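Local coordinates for protein-glutamine gamma-glutamyltransferase (Pagrus major, PDB 1G0D) that catalyses, probably in a calcium-dependent manner, the cross-linking of protein glutamine side chains to lysines and other primary amines, at residues Arg29-Val34 against Glu181-Asp186; Asp487-Val492 against Lys539-Leu544. One frame throughout, in Å; residues are numbered along the deposited sequence.

In the fold
Contacts 1 and 2 lie on opposite sides of the chain's centre, with their own centres 56 Å apart and their nearest atoms about 38 Å apart, so neither touches the other. Contact 1, about 22 Å from the chain's centre, joins the N-terminal beta-sandwich to the first turn of a helix in the catalytic core; it is away from the annotated sites, the Cys272, His332 and Asp355 triad among them. Contact 2, about 35 Å out, is local strand pairing within the first C-terminal barrel. The side chain of Val490 comes within about 3 Å of those of Ile477 and Ile580, which are GTP-binding positions by similarity.

Contact 1: residues Arg29-Val34 against Glu181-Asp186; sequences RERLIV and EDYVMD
The Arg31 guanidinium has Met185 CE over one face, while the Asp186 carboxylate and a water sit at its edge, in its plane. This grouping joins the N-terminal beta-sandwich to the catalytic core, because Arg31 leads into an edge strand of that sandwich (33-35) and both partners lie in the first turn of helix 184-193. The salt bridge is two-pronged. Arg31 NH2 donates to Asp186 OD1 at 2.9 Å, reaching the syn lone pair with an N-H...O angle of 163°, while Arg31 NH1 meets Asp186 OD2 at a nominal 2.5 Å, a length short enough to be doubtful. Carboxylate and guanidinium planes differ by only 12°, the nearly coplanar geometry that lets both oxygens use hydrogens at the guanidinium edge.

Arg31 NH1 also donates to the water, with its oxygen 2.9 Å away. Backbone N of Tyr183, at the N-cap position, donates to the same water over 3.2 Å, so the water links the arginine to the start of the helix. Arg31 NE also forms a salt bridge with Asp28, so a second carboxylate limits rotation of the group and would probably favour its positive charge.

Met185 supplies the apolar side. Its chain turns at the last torsion (chi3 71°), which carries CE back over the guanidinium, 3.2 Å above the plane and offset toward the rim, with CE 3.6 Å from Arg31 NH2. Strand 121-133 adds to the packing, His131 touching both Arg31 and Met185. Ile33 and Met185 reach toward each other tip to tip: Ile33 CD1 is 4.1 Å from Met185 SD, and the gamma-methyl, Ile33 CG2, approaches the same sulfur to 3.7 Å.

Contact 2: residues Asp487-Val492 against Lys539-Leu544; sequences DFDVIV and KEVMRL
Antiparallel strands 488-496 and 536-544 pair in a three-stranded sheet of the first C-terminal barrel, completed by strand 473-479. Phe488 with Leu544, Val490 with Met542 and Val492 with Glu540 are hydrogen-bonded pairs, each joined by two backbone N-H...O bonds; Val492 N to Glu540 O is 2.8 Å. Asp489 with Arg543 and Ile491 with Val541 are the non-hydrogen-bonded pairs between them.

The Asp489 face carries a salt-bridge network. Arg543 NH1 donates to Asp489 OD2 at 2.7 Å, the oxygen lying near the guanidinium plane but being met from above its own carboxylate plane; the two planes are 67° apart. A second, long salt bridge runs from Arg543 NH2 to Asp487 OD2 (3.8 Å); the other oxygen of Asp487 accepts from Tyr546 N. The extended Arg543 chain, CG anti to the backbone N (chi1 179°), lays one guanidinium face over Asp487 C and Phe488 N. Asp489 CB also packs on Val541 CG1 at 3.5 Å. An alanine at Asp489 is likely to leave Arg543 NH1 without its short carboxylate partner and the guanidinium freer to turn.

On the other face, Val490 packs against Ile477, a GTP-binding position by similarity; its CG2 also lies at the Phe488 ring edge. Leu544 CB makes a CH-pi contact over the ring face, 4.1 Å from the Phe488 centroid and 24° off its normal.

Contact 1: residues Arg29-Val34 against Glu181-Asp186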
ATOM      1  N   ARG A  29     -10.685  17.341 -17.550  1.00 22.66           N
ATOM      2  CA  ARG A  29     -10.955  17.531 -18.985  1.00 17.94           C
ATOM      3  C   ARG A  29     -10.619  18.917 -19.460  1.00 17.34           C
ATOM      4  O   ARG A  29     -10.332  19.132 -20.633  1.00 15.07           O
ATOM      5  CB  ARG A  29     -12.419  17.349 -19.268  1.00 22.15           C
ATOM      6  CG  ARG A  29     -12.755  15.955 -19.514  1.00 30.46           C
ATOM      7  CD  ARG A  29     -14.164  15.715 -19.152  1.00 34.75           C
ATOM      8  NE  ARG A  29     -14.225  14.513 -18.346  1.00 42.73           N
ATOM      9  CZ  ARG A  29     -15.101  13.539 -18.536  1.00 42.86           C
ATOM     10  NH1 ARG A  29     -15.082  12.464 -17.741  1.00 46.24           N
ATOM     11  NH2 ARG A  29     -15.995  13.657 -19.512  1.00 40.14           N
ATOM     12  N   GLU A  30     -10.685  19.868 -18.538  1.00 18.84           N
ATOM     13  CA  GLU A  30     -10.414  21.254 -18.848  1.00 19.52           C
ATOM     14  C   GLU A  30      -8.945  21.625 -18.893  1.00 20.70           C
ATOM     15  O   GLU A  30      -8.616  22.732 -19.319  1.00 22.62           O
ATOM     16  CB  GLU A  30     -11.154  22.159 -17.873  1.00 26.86           C
ATOM     17  CG  GLU A  30     -12.635  21.775 -17.636  1.00 38.82           C
ATOM     18  CD  GLU A  30     -13.449  21.556 -18.930  1.00 49.44           C
ATOM     19  OE1 GLU A  30     -13.167  22.221 -19.969  1.00 51.63           O
ATOM     20  OE2 GLU A  30     -14.388  20.711 -18.898  1.00 55.17           O
ATOM     21  N   ARG A  31      -8.051  20.737 -18.449  1.00 19.19           N
ATOM     22  CA  ARG A  31      -6.626  21.042 -18.559  1.00 17.92           C
ATOM     23  C   ARG A  31      -5.895  19.882 -19.208  1.00 17.59           C
ATOM     24  O   ARG A  31      -6.213  18.717 -18.944  1.00 21.74           O
ATOM     25  CB  ARG A  31      -6.001  21.374 -17.211  1.00 17.84           C
ATOM     26  CG  ARG A  31      -6.413  20.492 -16.093  1.00 19.44           C
ATOM     27  CD  ARG A  31      -5.617  20.891 -14.837  1.00 18.25           C
ATOM     28  NE  ARG A  31      -5.883  19.982 -13.721  1.00 13.79           N
ATOM     29  CZ  ARG A  31      -5.076  19.833 -12.687  1.00 13.21           C
ATOM     30  NH1 ARG A  31      -5.400  18.977 -11.724  1.00 15.19           N
ATOM     31  NH2 ARG A  31      -3.955  20.549 -12.614  1.00  8.29           N
ATOM     32  N   LEU A  32      -4.922  20.209 -20.059  1.00 13.72           N
ATOM     33  CA  LEU A  32      -4.162  19.205 -20.784  1.00 12.13           C
ATOM     34  C   LEU A  32      -3.235  18.395 -19.899  1.00 14.71           C
ATOM     35  O   LEU A  32      -2.273  18.922 -19.364  1.00 17.06           O
ATOM     36  CB  LEU A  32      -3.350  19.874 -21.902  1.00  9.20           C
ATOM     37  CG  LEU A  32      -2.515  19.003 -22.852  1.00  6.39           C
ATOM     38  CD1 LEU A  32      -3.390  18.082 -23.691  1.00  2.18           C
ATOM     39  CD2 LEU A  32      -1.726  19.905 -23.769  1.00  6.73           C
ATOM     40  N   ILE A  33      -3.553  17.112 -19.722  1.00 18.09           N
ATOM     41  CA  ILE A  33      -2.737  16.183 -18.943  1.00 13.50           C
ATOM     42  C   ILE A  33      -2.394  15.036 -19.911  1.00 14.85           C
ATOM     43  O   ILE A  33      -3.236  14.235 -20.307  1.00 14.88           O
ATOM     44  CB  ILE A  33      -3.494  15.654 -17.752  1.00  9.72           C
ATOM     45  CG1 ILE A  33      -4.091  16.821 -16.973  1.00  7.41           C
ATOM     46  CG2 ILE A  33      -2.552  14.812 -16.934  1.00  7.63           C
ATOM     47  CD1 ILE A  33      -5.122  16.434 -15.969  1.00  2.61           C
ATOM     48  N   VAL A  34      -1.121  14.964 -20.243  1.00 15.18           N
ATOM     49  CA  VAL A  34      -0.586  14.057 -21.241  1.00 13.15           C
ATOM     50  C   VAL A  34       0.370  12.966 -20.702  1.00 11.26           C
ATOM     51  O   VAL A  34       0.886  13.124 -19.618  1.00 17.94           O
ATOM     52  CB  VAL A  34       0.076  15.045 -22.251  1.00 14.43           C
ATOM     53  CG1 VAL A  34       1.536  14.695 -22.546  1.00 17.26           C
ATOM     54  CG2 VAL A  34      -0.837  15.211 -23.452  1.00 15.95           C
ATOM     55  N   GLU A 181      -9.128  11.471  -8.334  1.00 19.78           N
ATOM     56  CA  GLU A 181     -10.020  12.380  -7.609  1.00 20.33           C
ATOM     57  C   GLU A 181      -9.443  13.762  -7.753  1.00 20.02           C
ATOM     58  O   GLU A 181      -8.256  13.915  -7.989  1.00 24.53           O
ATOM     59  CB  GLU A 181     -10.116  11.997  -6.137  1.00 23.64           C
ATOM     60  CG  GLU A 181     -10.889  10.698  -5.885  1.00 25.23           C
ATOM     61  CD  GLU A 181     -12.396  10.784  -6.161  1.00 26.80           C
ATOM     62  OE1 GLU A 181     -13.160  10.901  -5.181  1.00 31.21           O
ATOM     63  OE2 GLU A 181     -12.824  10.716  -7.336  1.00 28.64           O
ATOM     64  N   ASP A 182     -10.255  14.783  -7.599  1.00 20.09           N
ATOM     65  CA  ASP A 182      -9.722  16.106  -7.845  1.00 21.73           C
ATOM     66  C   ASP A 182      -8.485  16.494  -7.122  1.00 21.59           C
ATOM     67  O   ASP A 182      -8.421  16.365  -5.905  1.00 25.71           O
ATOM     68  CB  ASP A 182     -10.756  17.172  -7.568  1.00 25.20           C
ATOM     69  CG  ASP A 182     -11.845  17.165  -8.566  1.00 24.91           C
ATOM     70  OD1 ASP A 182     -12.675  18.091  -8.543  1.00 31.68           O
ATOM     71  OD2 ASP A 182     -11.868  16.221  -9.369  1.00 28.70           O
ATOM     72  N   TYR A 183      -7.529  16.993  -7.900  1.00 20.50           N
ATOM     73  CA  TYR A 183      -6.254  17.512  -7.424  1.00 20.68           C
ATOM     74  C   TYR A 183      -5.222  16.545  -6.864  1.00 19.18           C
ATOM     75  O   TYR A 183      -4.105  16.934  -6.520  1.00 18.86           O
ATOM     76  CB  TYR A 183      -6.521  18.629  -6.423  1.00 23.47           C
ATOM     77  CG  TYR A 183      -7.578  19.583  -6.912  1.00 31.53           C
ATOM     78  CD1 TYR A 183      -8.730  19.811  -6.173  1.00 36.50           C
ATOM     79  CD2 TYR A 183      -7.455  20.214  -8.146  1.00 36.57           C
ATOM     80  CE1 TYR A 183      -9.734  20.632  -6.648  1.00 41.23           C
ATOM     81  CE2 TYR A 183      -8.451  21.037  -8.634  1.00 39.27           C
ATOM     82  CZ  TYR A 183      -9.589  21.240  -7.880  1.00 44.33           C
ATOM     83  OH  TYR A 183     -10.594  22.041  -8.364  1.00 54.91           O
ATOM     84  N   VAL A 184      -5.565  15.272  -6.800  1.00 19.90           N
ATOM     85  CA  VAL A 184      -4.611  14.311  -6.282  1.00 18.84           C
ATOM     86  C   VAL A 184      -3.352  14.268  -7.172  1.00 22.97           C
ATOM     87  O   VAL A 184      -2.262  13.901  -6.707  1.00 26.67           O
ATOM     88  CB  VAL A 184      -5.249  12.945  -6.189  1.00 13.38           C
ATOM     89  CG1 VAL A 184      -4.177  11.890  -6.069  1.00 13.58           C
ATOM     90  CG2 VAL A 184      -6.220  12.925  -4.996  1.00 11.23           C
ATOM     91  N   MET A 185      -3.491  14.640  -8.449  1.00 20.32           N
ATOM     92  CA  MET A 185      -2.339  14.629  -9.324  1.00 18.53           C
ATOM     93  C   MET A 185      -1.433  15.795  -8.938  1.00 18.34           C
ATOM     94  O   MET A 185      -0.212  15.668  -8.872  1.00 19.80           O
ATOM     95  CB  MET A 185      -2.770  14.781 -10.782  1.00 20.37           C
ATOM     96  CG  MET A 185      -1.604  14.943 -11.749  1.00 18.95           C
ATOM     97  SD  MET A 185      -2.047  15.572 -13.356  1.00 21.66           S
ATOM     98  CE  MET A 185      -2.461  17.307 -12.933  1.00 20.36           C
ATOM     99  N   ASP A 186      -2.032  16.938  -8.682  1.00 17.72           N
ATOM    100  CA  ASP A 186      -1.260  18.108  -8.322  1.00 15.88           C
ATOM    101  C   ASP A 186      -0.477  17.925  -7.034  1.00 17.21           C
ATOM    102  O   ASP A 186       0.653  18.438  -6.914  1.00 16.50           O
ATOM    103  CB  ASP A 186      -2.190  19.273  -8.190  1.00 16.59           C
ATOM    104  CG  ASP A 186      -2.946  19.521  -9.435  1.00 20.15           C
ATOM    105  OD1 ASP A 186      -2.575  20.500 -10.096  1.00 24.23           O
ATOM    106  OD2 ASP A 186      -3.891  18.750  -9.750  1.00 23.46           O
TER
HETATM  107  O   HOH W   1      -7.837  17.569 -10.995  1.00 20.92           O

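Contact 2: residues Asp487-Val492 against Lys539-Leu544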
ATOM      1  N   ASP A 487     -17.097 -14.534  25.062  1.00 30.52           N
ATOM      2  CA  ASP A 487     -16.142 -15.380  25.763  1.00 31.77           C
ATOM      3  C   ASP A 487     -16.098 -16.600  24.878  1.00 30.77           C
ATOM      4  O   ASP A 487     -17.124 -17.004  24.355  1.00 32.34           O
ATOM      5  CB  ASP A 487     -16.648 -15.856  27.119  1.00 38.32           C
ATOM      6  CG  ASP A 487     -17.381 -14.806  27.898  1.00 40.79           C
ATOM      7  OD1 ASP A 487     -16.964 -13.623  27.924  1.00 43.26           O
ATOM      8  OD2 ASP A 487     -18.389 -15.203  28.520  1.00 46.20           O
ATOM      9  N   PHE A 488     -14.948 -17.236  24.728  1.00 30.43           N
ATOM     10  CA  PHE A 488     -14.912 -18.399  23.845  1.00 28.76           C
ATOM     11  C   PHE A 488     -13.874 -19.401  24.260  1.00 26.77           C
ATOM     12  O   PHE A 488     -13.059 -19.142  25.121  1.00 26.82           O
ATOM     13  CB  PHE A 488     -14.595 -17.941  22.410  1.00 31.20           C
ATOM     14  CG  PHE A 488     -13.340 -17.088  22.309  1.00 28.66           C
ATOM     15  CD1 PHE A 488     -13.411 -15.695  22.435  1.00 27.33           C
ATOM     16  CD2 PHE A 488     -12.087 -17.681  22.139  1.00 24.46           C
ATOM     17  CE1 PHE A 488     -12.244 -14.908  22.405  1.00 26.48           C
ATOM     18  CE2 PHE A 488     -10.929 -16.901  22.110  1.00 25.35           C
ATOM     19  CZ  PHE A 488     -11.006 -15.518  22.243  1.00 23.21           C
ATOM     20  N   ASP A 489     -13.887 -20.544  23.608  1.00 27.54           N
ATOM     21  CA  ASP A 489     -12.913 -21.558  23.919  1.00 30.95           C
ATOM     22  C   ASP A 489     -11.967 -21.688  22.749  1.00 33.66           C
ATOM     23  O   ASP A 489     -12.350 -21.433  21.598  1.00 36.01           O
ATOM     24  CB  ASP A 489     -13.574 -22.915  24.138  1.00 31.74           C
ATOM     25  CG  ASP A 489     -14.745 -22.854  25.092  1.00 34.35           C
ATOM     26  OD1 ASP A 489     -15.644 -23.712  24.955  1.00 37.83           O
ATOM     27  OD2 ASP A 489     -14.771 -21.963  25.970  1.00 36.89           O
ATOM     28  N   VAL A 490     -10.728 -22.063  23.060  1.00 32.00           N
ATOM     29  CA  VAL A 490      -9.675 -22.304  22.079  1.00 30.22           C
ATOM     30  C   VAL A 490      -9.138 -23.680  22.448  1.00 31.89           C
ATOM     31  O   VAL A 490      -8.711 -23.882  23.575  1.00 34.54           O
ATOM     32  CB  VAL A 490      -8.482 -21.305  22.233  1.00 25.34           C
ATOM     33  CG1 VAL A 490      -7.353 -21.735  21.344  1.00 19.70           C
ATOM     34  CG2 VAL A 490      -8.915 -19.891  21.890  1.00 26.71           C
ATOM     35  N   ILE A 491      -9.153 -24.633  21.530  1.00 30.49           N
ATOM     36  CA  ILE A 491      -8.600 -25.932  21.875  1.00 31.42           C
ATOM     37  C   ILE A 491      -7.135 -26.047  21.502  1.00 30.09           C
ATOM     38  O   ILE A 491      -6.698 -25.529  20.469  1.00 32.76           O
ATOM     39  CB  ILE A 491      -9.343 -27.070  21.197  1.00 31.18           C
ATOM     40  CG1 ILE A 491     -10.792 -27.013  21.598  1.00 33.39           C
ATOM     41  CG2 ILE A 491      -8.777 -28.395  21.616  1.00 34.68           C
ATOM     42  CD1 ILE A 491     -11.561 -26.311  20.574  1.00 39.74           C
ATOM     43  N   VAL A 492      -6.379 -26.700  22.379  1.00 28.13           N
ATOM     44  CA  VAL A 492      -4.966 -26.961  22.175  1.00 27.14           C
ATOM     45  C   VAL A 492      -4.946 -28.484  22.133  1.00 29.86           C
ATOM     46  O   VAL A 492      -5.187 -29.132  23.141  1.00 31.48           O
ATOM     47  CB  VAL A 492      -4.108 -26.449  23.380  1.00 21.85           C
ATOM     48  CG1 VAL A 492      -2.649 -26.836  23.199  1.00 24.13           C
ATOM     49  CG2 VAL A 492      -4.210 -24.941  23.474  1.00 23.49           C
ATOM     50  N   LYS A 539      -7.173 -33.311  23.975  1.00 38.00           N
ATOM     51  CA  LYS A 539      -7.635 -31.958  23.714  1.00 42.32           C
ATOM     52  C   LYS A 539      -7.907 -31.172  24.994  1.00 42.21           C
ATOM     53  O   LYS A 539      -8.746 -31.562  25.803  1.00 43.99           O
ATOM     54  CB  LYS A 539      -8.913 -31.978  22.889  1.00 45.60           C
ATOM     55  CG  LYS A 539      -8.753 -32.507  21.478  1.00 53.87           C
ATOM     56  CD  LYS A 539      -9.938 -32.049  20.629  1.00 61.74           C
ATOM     57  CE  LYS A 539     -10.269 -33.016  19.493  1.00 64.64           C
ATOM     58  NZ  LYS A 539     -11.595 -32.707  18.854  1.00 66.19           N
ATOM     59  N   GLU A 540      -7.195 -30.063  25.171  1.00 41.22           N
ATOM     60  CA  GLU A 540      -7.379 -29.199  26.329  1.00 39.20           C
ATOM     61  C   GLU A 540      -7.990 -27.907  25.843  1.00 36.17           C
ATOM     62  O   GLU A 540      -7.739 -27.469  24.721  1.00 35.11           O
ATOM     63  CB  GLU A 540      -6.048 -28.895  27.011  1.00 42.95           C
ATOM     64  CG  GLU A 540      -5.729 -29.815  28.169  1.00 52.53           C
ATOM     65  CD  GLU A 540      -6.302 -29.325  29.477  1.00 56.93           C
ATOM     66  OE1 GLU A 540      -7.445 -29.714  29.790  1.00 58.88           O
ATOM     67  OE2 GLU A 540      -5.613 -28.556  30.185  1.00 59.63           O
ATOM     68  N   VAL A 541      -8.808 -27.304  26.688  1.00 34.72           N
ATOM     69  CA  VAL A 541      -9.474 -26.059  26.358  1.00 34.30           C
ATOM     70  C   VAL A 541      -9.063 -24.880  27.248  1.00 36.19           C
ATOM     71  O   VAL A 541      -8.743 -25.028  28.433  1.00 35.83           O
ATOM     72  CB  VAL A 541     -11.008 -26.240  26.453  1.00 29.98           C
ATOM     73  CG1 VAL A 541     -11.702 -24.911  26.287  1.00 31.75           C
ATOM     74  CG2 VAL A 541     -11.470 -27.223  25.397  1.00 33.95           C
ATOM     75  N   MET A 542      -9.050 -23.698  26.650  1.00 36.91           N
ATOM     76  CA  MET A 542      -8.722 -22.496  27.379  1.00 37.95           C
ATOM     77  C   MET A 542      -9.851 -21.554  27.084  1.00 36.39           C
ATOM     78  O   MET A 542     -10.091 -21.226  25.936  1.00 36.45           O
ATOM     79  CB  MET A 542      -7.411 -21.918  26.871  1.00 40.53           C
ATOM     80  CG  MET A 542      -7.021 -20.577  27.484  1.00 43.18           C
ATOM     81  SD  MET A 542      -5.305 -20.144  27.058  1.00 49.50           S
ATOM     82  CE  MET A 542      -4.829 -21.594  26.040  1.00 34.90           C
ATOM     83  N   ARG A 543     -10.564 -21.125  28.111  1.00 35.97           N
ATOM     84  CA  ARG A 543     -11.667 -20.225  27.870  1.00 34.30           C
ATOM     85  C   ARG A 543     -11.294 -18.804  28.133  1.00 35.03           C
ATOM     86  O   ARG A 543     -10.995 -18.438  29.268  1.00 36.44           O
ATOM     87  CB  ARG A 543     -12.865 -20.584  28.730  1.00 33.02           C
ATOM     88  CG  ARG A 543     -14.049 -19.654  28.537  1.00 32.42           C
ATOM     89  CD  ARG A 543     -15.358 -20.363  28.841  1.00 31.23           C
ATOM     90  NE  ARG A 543     -16.503 -19.510  28.554  1.00 32.45           N
ATOM     91  CZ  ARG A 543     -17.230 -19.579  27.440  1.00 34.74           C
ATOM     92  NH1 ARG A 543     -16.933 -20.466  26.496  1.00 31.39           N
ATOM     93  NH2 ARG A 543     -18.266 -18.763  27.273  1.00 37.67           N
ATOM     94  N   LEU A 544     -11.299 -18.011  27.066  1.00 35.85           N
ATOM     95  CA  LEU A 544     -10.995 -16.592  27.148  1.00 33.67           C
ATOM     96  C   LEU A 544     -12.343 -15.872  27.303  1.00 33.20           C
ATOM     97  O   LEU A 544     -13.322 -16.274  26.665  1.00 32.25           O
ATOM     98  CB  LEU A 544     -10.274 -16.162  25.874  1.00 34.07           C
ATOM     99  CG  LEU A 544      -8.768 -16.414  25.757  1.00 34.63           C
ATOM    100  CD1 LEU A 544      -8.052 -16.051  27.030  1.00 37.49           C
ATOM    101  CD2 LEU A 544      -8.547 -17.844  25.442  1.00 36.74           C
TER